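O-methyltransferase, SAM-dependent (Legionella pneumophila subsp. pneumophila, PDB 3R3H) probably transfers methyl groups from S-adenosylmethionine to oxygen atoms of acceptor molecules. Local coordinates at residues Gln50-Leu55 and Phe137-Ile142; Lys63-Gly68 and Asp123-Leu128; Tyr73-Met78 and His112-Arg117; Ser127-Gly132 and Tyr153-Lys158. All coordinates share one frame; numbering follows the deposited sequence.

Contact 1. Residues Gln50-Leu55 and Phe137-Ile142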
loop_
_atom_site.group_PDB
_atom_site.type_symbol
_atom_site.label_atom_id
_atom_site.label_comp_id
_atom_site.label_asym_id
_atom_site.label_seq_id
_atom_site.Cartn_x
_atom_site.Cartn_y
_atom_site.Cartn_z
ATOM N N GLN A 50 5.364 5.637 -7.216
ATOM C CA GLN A 50 6.267 5.760 -6.098
ATOM C C GLN A 50 5.902 4.722 -5.036
ATOM O O GLN A 50 6.763 4.260 -4.283
ATOM C CB GLN A 50 6.204 7.173 -5.541
ATOM C CG GLN A 50 7.066 7.371 -4.315
ATOM C CD GLN A 50 7.429 8.824 -4.079
ATOM O OE1 GLN A 50 7.775 9.218 -2.959
ATOM N NE2 GLN A 50 7.372 9.629 -5.141
ATOM N N PHE A 51 4.621 4.356 -4.985
ATOM C CA PHE A 51 4.160 3.353 -4.039
ATOM C C PHE A 51 4.693 2.011 -4.495
ATOM O O PHE A 51 5.110 1.201 -3.676
ATOM C CB PHE A 51 2.630 3.308 -3.986
ATOM C CG PHE A 51 2.082 2.167 -3.160
ATOM C CD1 PHE A 51 1.192 1.251 -3.714
ATOM C CD2 PHE A 51 2.478 1.986 -1.835
ATOM C CE1 PHE A 51 0.703 0.165 -2.963
ATOM C CE2 PHE A 51 1.993 0.903 -1.078
ATOM C CZ PHE A 51 1.106 -0.006 -1.648
ATOM N N MET A 52 4.674 1.785 -5.809
ATOM C CA MET A 52 5.155 0.533 -6.399
ATOM C C MET A 52 6.678 0.404 -6.290
ATOM O O MET A 52 7.248 -0.681 -6.455
ATOM C CB MET A 52 4.723 0.431 -7.870
ATOM C CG MET A 52 3.196 0.358 -8.081
ATOM S SD MET A 52 2.717 -0.117 -9.758
ATOM C CE MET A 52 3.223 1.332 -10.643
ATOM N N GLN A 53 7.333 1.528 -6.021
ATOM C CA GLN A 53 8.783 1.559 -5.848
ATOM C C GLN A 53 9.045 1.070 -4.424
ATOM O O GLN A 53 10.000 0.331 -4.167
ATOM C CB GLN A 53 9.307 2.987 -5.979
ATOM C CG GLN A 53 9.383 3.513 -7.382
ATOM C CD GLN A 53 10.122 4.823 -7.438
ATOM O OE1 GLN A 53 10.919 5.057 -8.351
ATOM N NE2 GLN A 53 9.872 5.688 -6.457
ATOM N N MET A 54 8.197 1.526 -3.504
ATOM C CA MET A 54 8.276 1.130 -2.111
ATOM C C MET A 54 8.129 -0.401 -2.127
ATOM O O MET A 54 8.933 -1.125 -1.531
ATOM C CB MET A 54 7.123 1.777 -1.340
ATOM C CG MET A 54 7.005 1.370 0.114
ATOM S SD MET A 54 7.827 2.474 1.230
ATOM C CE MET A 54 9.433 1.749 1.241
ATOM N N LEU A 55 7.114 -0.876 -2.847
ATOM C CA LEU A 55 6.825 -2.299 -2.949
ATOM C C LEU A 55 8.017 -3.121 -3.426
ATOM O O LEU A 55 8.270 -4.228 -2.920
ATOM C CB LEU A 55 5.635 -2.513 -3.884
ATOM C CG LEU A 55 4.335 -1.847 -3.418
ATOM C CD1 LEU A 55 3.298 -1.917 -4.521
ATOM C CD2 LEU A 55 3.825 -2.520 -2.160
ATOM N N PHE A 137 9.434 -13.705 -11.352
ATOM C CA PHE A 137 9.231 -12.349 -10.895
ATOM C C PHE A 137 8.853 -12.173 -9.442
ATOM O O PHE A 137 7.970 -12.846 -8.921
ATOM C CB PHE A 137 8.203 -11.681 -11.805
ATOM C CG PHE A 137 8.576 -11.742 -13.261
ATOM C CD1 PHE A 137 9.573 -10.912 -13.768
ATOM C CD2 PHE A 137 7.976 -12.673 -14.110
ATOM C CE1 PHE A 137 9.973 -11.004 -15.093
ATOM C CE2 PHE A 137 8.359 -12.782 -15.434
ATOM C CZ PHE A 137 9.366 -11.943 -15.935
ATOM N N ASP A 138 9.549 -11.247 -8.798
ATOM C CA ASP A 138 9.334 -10.920 -7.400
ATOM C C ASP A 138 8.184 -9.932 -7.315
ATOM O O ASP A 138 7.527 -9.813 -6.285
ATOM C CB ASP A 138 10.606 -10.293 -6.825
ATOM C CG ASP A 138 11.783 -11.249 -6.844
ATOM O OD1 ASP A 138 11.870 -12.073 -5.900
ATOM O OD2 ASP A 138 12.598 -11.194 -7.803
ATOM N N PHE A 139 7.954 -9.210 -8.404
ATOM C CA PHE A 139 6.870 -8.240 -8.453
ATOM C C PHE A 139 6.293 -8.185 -9.870
ATOM O O PHE A 139 7.016 -8.013 -10.850
ATOM C CB PHE A 139 7.351 -6.848 -8.021
ATOM C CG PHE A 139 6.287 -5.787 -8.117
ATOM C CD1 PHE A 139 5.173 -5.820 -7.294
ATOM C CD2 PHE A 139 6.371 -4.788 -9.078
ATOM C CE1 PHE A 139 4.147 -4.874 -7.430
ATOM C CE2 PHE A 139 5.353 -3.834 -9.227
ATOM C CZ PHE A 139 4.235 -3.881 -8.398
ATOM N N ILE A 140 4.981 -8.359 -9.968
ATOM C CA ILE A 140 4.287 -8.326 -11.241
ATOM C C ILE A 140 3.178 -7.274 -11.145
ATOM O O ILE A 140 2.457 -7.216 -10.154
ATOM C CB ILE A 140 3.692 -9.712 -11.559
ATOM C CG1 ILE A 140 4.823 -10.745 -11.606
ATOM C CG2 ILE A 140 2.933 -9.675 -12.880
ATOM C CD1 ILE A 140 4.371 -12.153 -11.860
ATOM N N PHE A 141 3.075 -6.425 -12.162
ATOM C CA PHE A 141 2.066 -5.375 -12.202
ATOM C C PHE A 141 1.217 -5.595 -13.454
ATOM O O PHE A 141 1.757 -5.784 -14.540
ATOM C CB PHE A 141 2.738 -4.001 -12.239
ATOM C CG PHE A 141 1.788 -2.870 -12.498
ATOM C CD1 PHE A 141 0.649 -2.695 -11.710
ATOM C CD2 PHE A 141 2.034 -1.970 -13.528
ATOM C CE1 PHE A 141 -0.233 -1.633 -11.947
ATOM C CE2 PHE A 141 1.161 -0.906 -13.775
ATOM C CZ PHE A 141 0.023 -0.737 -12.980
ATOM N N ILE A 142 -0.109 -5.572 -13.304
ATOM C CA ILE A 142 -1.016 -5.810 -14.435
ATOM C C ILE A 142 -1.947 -4.644 -14.769
ATOM O O ILE A 142 -2.775 -4.238 -13.947
ATOM C CB ILE A 142 -1.865 -7.071 -14.189
ATOM C CG1 ILE A 142 -0.944 -8.237 -13.800
ATOM C CG2 ILE A 142 -2.664 -7.400 -15.429
ATOM C CD1 ILE A 142 -1.665 -9.502 -13.370
#
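M52 and L55 of helix 46-59 fit against F139 and F141 of strand 137-143, a helix-on-sheet contact within the Rossmann-like fold of class I methyltransferases. Helix and strand run nearly antiparallel, at 155° to each other. F139 and F141 are alternate residues of the strand, so both rings stand out from the same face of the sheet, with a hollow where they adjoin. The bump that fills it is the sulfur of M52. SD lies squarely over one face of the F141 ring, 3.9 Å from the centroid and only 12° off the ring normal, a Met-aromatic contact; the same sulfur sits at the edge of the F139 ring, near its plane. M52 turns CG to the side of its backbone N (chi1 -64°), and the bend at chi3 takes CE off to one side, where it meets M78 of helix 73-80. Methionine suits the place because its unbranched chain is slim and its sulfur polarisable, while F141 offers it a flat face and F139 an edge. All four residues are buried. The turn of the helix bearing F51 and M54 packs instead on L208 and Q218 of the second subunit, so this helix lies between sheet and dimer partner. One turn on from M52, L55 extends the packing along F139, its CD1 meeting ring atom CE1 of F139 obliquely at 4.2 Å.

Contact 2. Residues Lys63-Gly68 and Asp123-Leu128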
loop_
_atom_site.group_PDB
_atom_site.type_symbol
_atom_site.label_atom_id
_atom_site.label_comp_id
_atom_site.label_asym_id
_atom_site.label_seq_id
_atom_site.Cartn_x
_atom_site.Cartn_y
_atom_site.Cartn_z
ATOM N N LYS A 63 13.847 -9.044 -10.138
ATOM C CA LYS A 63 13.201 -9.130 -11.437
ATOM C C LYS A 63 11.727 -8.710 -11.329
ATOM O O LYS A 63 10.972 -9.218 -10.495
ATOM C CB LYS A 63 13.333 -10.561 -11.970
ATOM C CG LYS A 63 13.158 -10.703 -13.475
ATOM C CD LYS A 63 13.538 -12.109 -13.930
ATOM C CE LYS A 63 13.373 -12.278 -15.439
ATOM N NZ LYS A 63 13.883 -13.608 -15.928
ATOM N N VAL A 64 11.335 -7.769 -12.180
ATOM C CA VAL A 64 9.981 -7.235 -12.199
ATOM C C VAL A 64 9.336 -7.352 -13.572
ATOM O O VAL A 64 10.017 -7.290 -14.585
ATOM C CB VAL A 64 9.996 -5.758 -11.764
ATOM C CG1 VAL A 64 8.658 -5.102 -12.059
ATOM C CG2 VAL A 64 10.310 -5.675 -10.278
ATOM N N LEU A 65 8.019 -7.523 -13.597
ATOM C CA LEU A 65 7.286 -7.648 -14.850
ATOM C C LEU A 65 6.051 -6.759 -14.817
ATOM O O LEU A 65 5.390 -6.646 -13.781
ATOM C CB LEU A 65 6.849 -9.101 -15.059
ATOM C CG LEU A 65 6.006 -9.364 -16.305
ATOM C CD1 LEU A 65 6.938 -9.436 -17.490
ATOM C CD2 LEU A 65 5.223 -10.662 -16.177
ATOM N N GLU A 66 5.753 -6.104 -15.934
ATOM C CA GLU A 66 4.559 -5.275 -16.019
ATOM C C GLU A 66 3.944 -5.451 -17.398
ATOM O O GLU A 66 4.628 -5.856 -18.338
ATOM C CB GLU A 66 4.866 -3.804 -15.738
ATOM C CG GLU A 66 5.979 -3.214 -16.540
ATOM C CD GLU A 66 5.823 -1.701 -16.705
ATOM O OE1 GLU A 66 5.302 -1.053 -15.762
ATOM O OE2 GLU A 66 6.226 -1.162 -17.766
ATOM N N LEU A 67 2.642 -5.188 -17.502
ATOM C CA LEU A 67 1.907 -5.334 -18.763
ATOM C C LEU A 67 0.975 -4.152 -18.900
ATOM O O LEU A 67 0.473 -3.635 -17.893
ATOM C CB LEU A 67 1.024 -6.575 -18.768
ATOM C CG LEU A 67 1.404 -7.935 -18.191
ATOM C CD1 LEU A 67 1.654 -7.873 -16.687
ATOM C CD2 LEU A 67 0.230 -8.865 -18.471
ATOM N N GLY A 68 0.717 -3.731 -20.133
ATOM C CA GLY A 68 -0.169 -2.599 -20.309
ATOM C C GLY A 68 0.126 -1.814 -21.558
ATOM O O GLY A 68 0.869 -2.261 -22.432
ATOM N N ASP A 123 0.872 -13.560 -25.448
ATOM C CA ASP A 123 1.997 -14.246 -26.094
ATOM C C ASP A 123 3.307 -14.002 -25.380
ATOM O O ASP A 123 4.090 -14.925 -25.170
ATOM C CB ASP A 123 2.159 -13.800 -27.545
ATOM C CG ASP A 123 0.926 -14.049 -28.373
ATOM O OD1 ASP A 123 -0.020 -13.235 -28.268
ATOM O OD2 ASP A 123 0.906 -15.061 -29.117
ATOM N N THR A 124 3.545 -12.750 -25.021
ATOM C CA THR A 124 4.767 -12.387 -24.331
ATOM C C THR A 124 4.903 -13.142 -23.009
ATOM O O THR A 124 6.006 -13.525 -22.621
ATOM C CB THR A 124 4.809 -10.869 -24.061
ATOM O OG1 THR A 124 4.741 -10.153 -25.302
ATOM C CG2 THR A 124 6.086 -10.498 -23.326
ATOM N N LEU A 125 3.781 -13.364 -22.322
ATOM C CA LEU A 125 3.807 -14.073 -21.041
ATOM C C LEU A 125 4.018 -15.583 -21.179
ATOM O O LEU A 125 4.683 -16.196 -20.336
ATOM C CB LEU A 125 2.529 -13.803 -20.240
ATOM C CG LEU A 125 2.144 -12.352 -19.917
ATOM C CD1 LEU A 125 1.096 -12.363 -18.815
ATOM C CD2 LEU A 125 3.358 -11.535 -19.482
ATOM N N HIS A 126 3.454 -16.201 -22.216
ATOM C CA HIS A 126 3.683 -17.633 -22.388
ATOM C C HIS A 126 5.134 -17.814 -22.786
ATOM O O HIS A 126 5.807 -18.744 -22.353
ATOM C CB HIS A 126 2.779 -18.222 -23.464
ATOM C CG HIS A 126 1.341 -18.260 -23.070
ATOM N ND1 HIS A 126 0.415 -17.355 -23.545
ATOM C CD2 HIS A 126 0.686 -19.041 -22.179
ATOM C CE1 HIS A 126 -0.749 -17.572 -22.958
ATOM N NE2 HIS A 126 -0.611 -18.587 -22.125
ATOM N N SER A 127 5.618 -16.906 -23.618
ATOM C CA SER A 127 6.997 -16.948 -24.056
ATOM C C SER A 127 7.936 -16.859 -22.852
ATOM O O SER A 127 8.955 -17.556 -22.781
ATOM C CB SER A 127 7.269 -15.787 -25.004
ATOM O OG SER A 127 8.622 -15.391 -24.890
ATOM N N LEU A 128 7.586 -15.977 -21.918
ATOM C CA LEU A 128 8.370 -15.786 -20.704
ATOM C C LEU A 128 8.351 -17.043 -19.847
ATOM O O LEU A 128 9.335 -17.354 -19.176
ATOM C CB LEU A 128 7.817 -14.619 -19.898
ATOM C CG LEU A 128 8.121 -13.219 -20.406
ATOM C CD1 LEU A 128 7.364 -12.215 -19.565
ATOM C CD2 LEU A 128 9.606 -12.959 -20.323
#
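L65 and L67 of strand 63-68 meet L125 and L128 of helix 121-132, where a helix of the Rossmann-like methyltransferase fold lies along one face of the central sheet. The two elements run almost antiparallel, at 158°, with their axes 10.9 Å apart. Along the strand, K63 starts on this face, but its chain stays clear of the helix. V64 faces the other side of the sheet and packs on M78 of helix 73-80. L65 returns to the helix: its CG lies opposite the backbone N (chi1 177°), and the fork splits its two methyls between two helix residues. CD1 meets CD1 of L128 tip to tip at 3.5 Å, while CD2 touches CD2 of L125 at 3.9 Å. E66 turns away, and each of its carboxylate oxygens has a partner there, OE1 pairing with S74 OG and OE2 with T90 OG1, which suits a buried acid. Leucine suits these places: the forks of L65 and L125 each send their two methyls to different partners, while L67 and L128 each offer one methyl. L67, just before G68 and the glycine-containing loop that in relatives binds S-adenosylmethionine, lies across L125 at about a right angle, its CD2 against CD1 of L125 at 3.6 Å.

Contact 3. Residues Tyr73-Met78 and His112-Arg117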
loop_
_atom_site.group_PDB
_atom_site.type_symbol
_atom_site.label_atom_id
_atom_site.label_comp_id
_atom_site.label_asym_id
_atom_site.label_seq_id
_atom_site.Cartn_x
_atom_site.Cartn_y
_atom_site.Cartn_z
ATOM N N TYR A 73 6.859 5.203 -18.471
ATOM C CA TYR A 73 7.019 5.885 -17.181
ATOM C C TYR A 73 7.086 4.910 -16.001
ATOM O O TYR A 73 7.999 5.001 -15.165
ATOM C CB TYR A 73 5.864 6.872 -16.971
ATOM C CG TYR A 73 5.886 7.636 -15.662
ATOM C CD1 TYR A 73 5.495 7.036 -14.463
ATOM C CD2 TYR A 73 6.310 8.958 -15.621
ATOM C CE1 TYR A 73 5.526 7.744 -13.250
ATOM C CE2 TYR A 73 6.356 9.674 -14.419
ATOM C CZ TYR A 73 5.966 9.066 -13.242
ATOM O OH TYR A 73 6.036 9.781 -12.072
ATOM N N SER A 74 6.130 3.983 -15.924
ATOM C CA SER A 74 6.124 3.018 -14.829
ATOM C C SER A 74 7.311 2.055 -14.910
ATOM O O SER A 74 7.781 1.551 -13.891
ATOM C CB SER A 74 4.792 2.235 -14.794
ATOM O OG SER A 74 4.386 1.818 -16.086
ATOM N N ALA A 75 7.798 1.813 -16.123
ATOM C CA ALA A 75 8.935 0.916 -16.328
ATOM C C ALA A 75 10.222 1.574 -15.806
ATOM O O ALA A 75 11.118 0.896 -15.267
ATOM C CB ALA A 75 9.079 0.584 -17.820
ATOM N N LEU A 76 10.296 2.895 -15.974
ATOM C CA LEU A 76 11.444 3.660 -15.535
ATOM C C LEU A 76 11.471 3.716 -14.018
ATOM O O LEU A 76 12.478 3.359 -13.381
ATOM C CB LEU A 76 11.358 5.066 -16.110
ATOM C CG LEU A 76 12.479 6.034 -15.710
ATOM C CD1 LEU A 76 13.835 5.469 -16.134
ATOM C CD2 LEU A 76 12.217 7.374 -16.370
ATOM N N ALA A 77 10.353 4.166 -13.447
ATOM C CA ALA A 77 10.208 4.275 -11.991
ATOM C C ALA A 77 10.566 2.959 -11.329
ATOM O O ALA A 77 11.252 2.943 -10.316
ATOM C CB ALA A 77 8.774 4.655 -11.629
ATOM N N MET A 78 10.098 1.858 -11.912
ATOM C CA MET A 78 10.368 0.527 -11.382
ATOM C C MET A 78 11.863 0.193 -11.346
ATOM O O MET A 78 12.352 -0.308 -10.326
ATOM C CB MET A 78 9.608 -0.537 -12.195
ATOM C CG MET A 78 8.221 -0.859 -11.628
ATOM S SD MET A 78 7.233 -2.036 -12.594
ATOM C CE MET A 78 5.699 -1.125 -12.698
ATOM N N HIS A 112 19.591 -0.201 -19.628
ATOM C CA HIS A 112 20.266 -1.490 -19.597
ATOM C C HIS A 112 19.531 -2.449 -18.677
ATOM O O HIS A 112 19.711 -3.663 -18.777
ATOM C CB HIS A 112 21.741 -1.330 -19.173
ATOM C CG HIS A 112 21.936 -0.815 -17.777
ATOM N ND1 HIS A 112 21.595 0.466 -17.392
ATOM C CD2 HIS A 112 22.428 -1.417 -16.667
ATOM C CE1 HIS A 112 21.865 0.630 -16.107
ATOM N NE2 HIS A 112 22.370 -0.499 -15.644
ATOM N N LYS A 113 18.694 -1.895 -17.796
ATOM C CA LYS A 113 17.906 -2.687 -16.855
ATOM C C LYS A 113 16.490 -2.938 -17.397
ATOM O O LYS A 113 15.830 -3.895 -16.991
ATOM C CB LYS A 113 17.807 -1.978 -15.499
ATOM C CG LYS A 113 19.137 -1.457 -14.987
ATOM C CD LYS A 113 19.242 -1.431 -13.464
ATOM C CE LYS A 113 18.246 -0.494 -12.823
ATOM N NZ LYS A 113 18.589 -0.227 -11.390
ATOM N N ILE A 114 16.039 -2.084 -18.315
ATOM C CA ILE A 114 14.709 -2.189 -18.897
ATOM C C ILE A 114 14.676 -2.993 -20.207
ATOM O O ILE A 114 15.323 -2.647 -21.194
ATOM C CB ILE A 114 14.119 -0.786 -19.132
ATOM C CG1 ILE A 114 14.085 -0.015 -17.813
ATOM C CG2 ILE A 114 12.706 -0.894 -19.684
ATOM C CD1 ILE A 114 13.749 1.457 -17.963
ATOM N N LYS A 115 13.895 -4.067 -20.200
ATOM C CA LYS A 115 13.757 -4.951 -21.345
ATOM C C LYS A 115 12.342 -4.839 -21.938
ATOM O O LYS A 115 11.401 -5.443 -21.433
ATOM C CB LYS A 115 14.048 -6.394 -20.896
ATOM C CG LYS A 115 14.617 -7.302 -21.979
ATOM C CD LYS A 115 13.685 -7.377 -23.192
ATOM C CE LYS A 115 14.343 -8.041 -24.393
ATOM N NZ LYS A 115 14.410 -9.528 -24.267
ATOM N N LEU A 116 12.201 -4.066 -23.010
ATOM C CA LEU A 116 10.912 -3.875 -23.667
ATOM C C LEU A 116 10.478 -5.055 -24.541
ATOM O O LEU A 116 11.252 -5.584 -25.332
ATOM C CB LEU A 116 10.957 -2.611 -24.520
ATOM C CG LEU A 116 9.692 -2.197 -25.277
ATOM C CD1 LEU A 116 8.609 -1.742 -24.288
ATOM C CD2 LEU A 116 10.024 -1.061 -26.223
ATOM N N ARG A 117 9.224 -5.467 -24.392
ATOM C CA ARG A 117 8.676 -6.576 -25.175
ATOM C C ARG A 117 7.394 -6.086 -25.808
ATOM O O ARG A 117 6.396 -5.906 -25.125
ATOM C CB ARG A 117 8.370 -7.765 -24.277
ATOM C CG ARG A 117 9.588 -8.350 -23.610
ATOM C CD ARG A 117 10.424 -9.133 -24.584
ATOM N NE ARG A 117 10.400 -10.558 -24.265
ATOM C CZ ARG A 117 9.614 -11.457 -24.855
ATOM N NH1 ARG A 117 8.768 -11.099 -25.819
ATOM N NH2 ARG A 117 9.675 -12.726 -24.473
#
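With chi1 at -57°, I114 turns its CG1 branch to the side of its own backbone N, and chi2 of 170° stretches that branch out toward A75 and L76; the same first torsion sets CG2 opposite the N, facing A75. CD1, at the end of the longer branch, rests on helix backbone, 3.8 Å from the carbonyl O of A75 and 4.0 Å from CA of L76. CG2 comes alongside CB of A75 at 4.3 Å. Alanine suits this spot because its short side chain lets the strand come near, the CA atoms of A75 and I114 being 7.0 Å apart. The contact joins helix 73-80 to strand 114-118, the outermost strand at one end of the central sheet in this chain; V88 and T90 of the neighbouring strand also touch I114. Next to I114, K113 reaches the carbonyls of S79 and L82 with its NZ. The side chains that meet are apolar, and I114 sets only carbon atoms against the carbonyl O of A75, which implies a join made by packing rather than by directed bonds.

Contact 4. Residues Ser127-Gly132 and Tyr153-Lys158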
loop_
_atom_site.group_PDB
_atom_site.type_symbol
_atom_site.label_atom_id
_atom_site.label_comp_id
_atom_site.label_asym_id
_atom_site.label_seq_id
_atom_site.Cartn_x
_atom_site.Cartn_y
_atom_site.Cartn_z
ATOM N N SER A 127 5.618 -16.906 -23.618
ATOM C CA SER A 127 6.997 -16.948 -24.056
ATOM C C SER A 127 7.936 -16.859 -22.852
ATOM O O SER A 127 8.955 -17.556 -22.781
ATOM C CB SER A 127 7.269 -15.787 -25.004
ATOM O OG SER A 127 8.622 -15.391 -24.890
ATOM N N LEU A 128 7.586 -15.977 -21.918
ATOM C CA LEU A 128 8.370 -15.786 -20.704
ATOM C C LEU A 128 8.351 -17.043 -19.847
ATOM O O LEU A 128 9.335 -17.354 -19.176
ATOM C CB LEU A 128 7.817 -14.619 -19.898
ATOM C CG LEU A 128 8.121 -13.219 -20.406
ATOM C CD1 LEU A 128 7.364 -12.215 -19.565
ATOM C CD2 LEU A 128 9.606 -12.959 -20.323
ATOM N N LEU A 129 7.221 -17.750 -19.864
ATOM C CA LEU A 129 7.085 -18.990 -19.108
ATOM C C LEU A 129 7.954 -20.061 -19.740
ATOM O O LEU A 129 8.772 -20.687 -19.057
ATOM C CB LEU A 129 5.634 -19.466 -19.090
ATOM C CG LEU A 129 4.828 -19.140 -17.834
ATOM C CD1 LEU A 129 3.464 -19.802 -17.939
ATOM C CD2 LEU A 129 5.571 -19.637 -16.598
ATOM N N ASN A 130 7.755 -20.275 -21.043
ATOM C CA ASN A 130 8.526 -21.260 -21.806
ATOM C C ASN A 130 9.997 -21.034 -21.488
ATOM O O ASN A 130 10.656 -21.847 -20.836
ATOM C CB ASN A 130 8.323 -21.061 -23.323
ATOM C CG ASN A 130 6.984 -21.605 -23.837
ATOM O OD1 ASN A 130 5.975 -21.624 -23.119
ATOM N ND2 ASN A 130 6.971 -22.026 -25.105
ATOM N N GLU A 131 10.487 -19.891 -21.945
ATOM C CA GLU A 131 11.874 -19.497 -21.781
ATOM C C GLU A 131 12.456 -19.490 -20.371
ATOM O O GLU A 131 13.401 -20.230 -20.093
ATOM C CB GLU A 131 12.080 -18.126 -22.431
ATOM C CG GLU A 131 11.699 -18.109 -23.912
ATOM C CD GLU A 131 12.302 -19.282 -24.694
ATOM O OE1 GLU A 131 13.548 -19.395 -24.744
ATOM O OE2 GLU A 131 11.529 -20.097 -25.249
ATOM N N GLY A 132 11.896 -18.677 -19.479
ATOM C CA GLY A 132 12.447 -18.576 -18.136
ATOM C C GLY A 132 11.884 -19.366 -16.973
ATOM O O GLY A 132 12.362 -19.214 -15.846
ATOM N N TYR A 153 -4.186 -13.034 -14.632
ATOM C CA TYR A 153 -4.134 -13.368 -13.208
ATOM C C TYR A 153 -3.541 -14.755 -13.001
ATOM O O TYR A 153 -2.632 -14.949 -12.198
ATOM C CB TYR A 153 -5.539 -13.317 -12.601
ATOM C CG TYR A 153 -5.600 -13.699 -11.137
ATOM C CD1 TYR A 153 -4.808 -13.048 -10.192
ATOM C CD2 TYR A 153 -6.492 -14.674 -10.689
ATOM C CE1 TYR A 153 -4.908 -13.353 -8.828
ATOM C CE2 TYR A 153 -6.606 -14.988 -9.333
ATOM C CZ TYR A 153 -5.814 -14.320 -8.406
ATOM O OH TYR A 153 -5.947 -14.584 -7.064
ATOM N N GLU A 154 -4.074 -15.718 -13.739
ATOM C CA GLU A 154 -3.612 -17.097 -13.654
ATOM C C GLU A 154 -2.149 -17.240 -14.020
ATOM O O GLU A 154 -1.389 -17.901 -13.313
ATOM C CB GLU A 154 -4.462 -17.983 -14.564
ATOM C CG GLU A 154 -5.892 -18.127 -14.081
ATOM C CD GLU A 154 -5.968 -18.763 -12.700
ATOM O OE1 GLU A 154 -5.272 -19.785 -12.475
ATOM O OE2 GLU A 154 -6.725 -18.246 -11.848
ATOM N N LEU A 155 -1.776 -16.626 -15.140
ATOM C CA LEU A 155 -0.407 -16.630 -15.639
ATOM C C LEU A 155 0.535 -16.011 -14.599
ATOM O O LEU A 155 1.575 -16.583 -14.267
ATOM C CB LEU A 155 -0.359 -15.828 -16.936
ATOM C CG LEU A 155 0.085 -16.435 -18.272
ATOM C CD1 LEU A 155 -0.020 -17.947 -18.268
ATOM C CD2 LEU A 155 -0.782 -15.833 -19.380
ATOM N N ALA A 156 0.152 -14.845 -14.086
ATOM C CA ALA A 156 0.932 -14.131 -13.083
ATOM C C ALA A 156 1.170 -14.999 -11.857
ATOM O O ALA A 156 2.213 -14.895 -11.199
ATOM C CB ALA A 156 0.212 -12.842 -12.677
ATOM N N LEU A 157 0.193 -15.843 -11.538
ATOM C CA LEU A 157 0.305 -16.737 -10.391
ATOM C C LEU A 157 1.388 -17.786 -10.628
ATOM O O LEU A 157 1.989 -18.293 -9.681
ATOM C CB LEU A 157 -1.034 -17.428 -10.114
ATOM C CG LEU A 157 -2.155 -16.546 -9.552
ATOM C CD1 LEU A 157 -3.439 -17.336 -9.507
ATOM C CD2 LEU A 157 -1.782 -16.034 -8.174
ATOM N N LYS A 158 1.634 -18.110 -11.891
ATOM C CA LYS A 158 2.661 -19.083 -12.220
ATOM C C LYS A 158 4.012 -18.370 -12.309
ATOM O O LYS A 158 5.034 -18.927 -11.912
ATOM C CB LYS A 158 2.333 -19.763 -13.552
ATOM C CG LYS A 158 0.867 -20.140 -13.696
ATOM C CD LYS A 158 0.687 -21.539 -14.289
ATOM C CE LYS A 158 0.722 -21.554 -15.810
ATOM N NZ LYS A 158 -0.519 -20.989 -16.427
#
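L129 of helix 121-132 meets L155 and K158 of helix 149-159. Its CB sets off toward that helix but stops short of it. CG comes next and forks, and it is the CD1 branch that bridges the gap. CD1 meets two residues one helical turn apart: CD1 of L155 lies 4.0 Å away, and CE of K158 3.9 Å away. L155 leaves its helix at a slant, yet its far end comes round to meet the methyl. K158 passes L129 at about a right angle; bends at chi2, chi3 and chi4 fold its chain so that CE is its nearest atom to the leucine. The two helices flank strand 137-143 in sequence, an alpha-beta-alpha stretch of the Rossmann-like methyltransferase fold, and here they meet toward the outside of the molecule. The residue types match that setting: two leucines, L155 buried and L129 partly so, and a partly exposed lysine, whose hydrocarbon chain can pack while its charged end probably reaches solvent. E134, in the loop after helix 121-132, touches both L129 and K158. Further round helix 149-159, E154 turns its carboxylate to a salt bridge between OE2 and NH2 of R202.

Contacts 1, 2 and 3 each set a helix against the same seven-stranded sheet, whose order 3-2-1-4-5-7-6 is that of class I methyltransferases; contact 4 joins two helices. Strands 63-68 and 137-143 are neighbours, so contacts 1 and 2, with centres 14 Å apart, are linked by backbone hydrogen bonds between L65 and both F139 and F141. Along the chain, contact 3 is nested within contact 2, and contact 2 within contact 1, while contact 4 crosses contact 1. Contacts 2 and 4 share helix 121-132 and lie about 7 Å apart between centres; contacts 3 and 4 are 19 Å apart. Helices from distant parts of the sequence are thus gathered around one sheet.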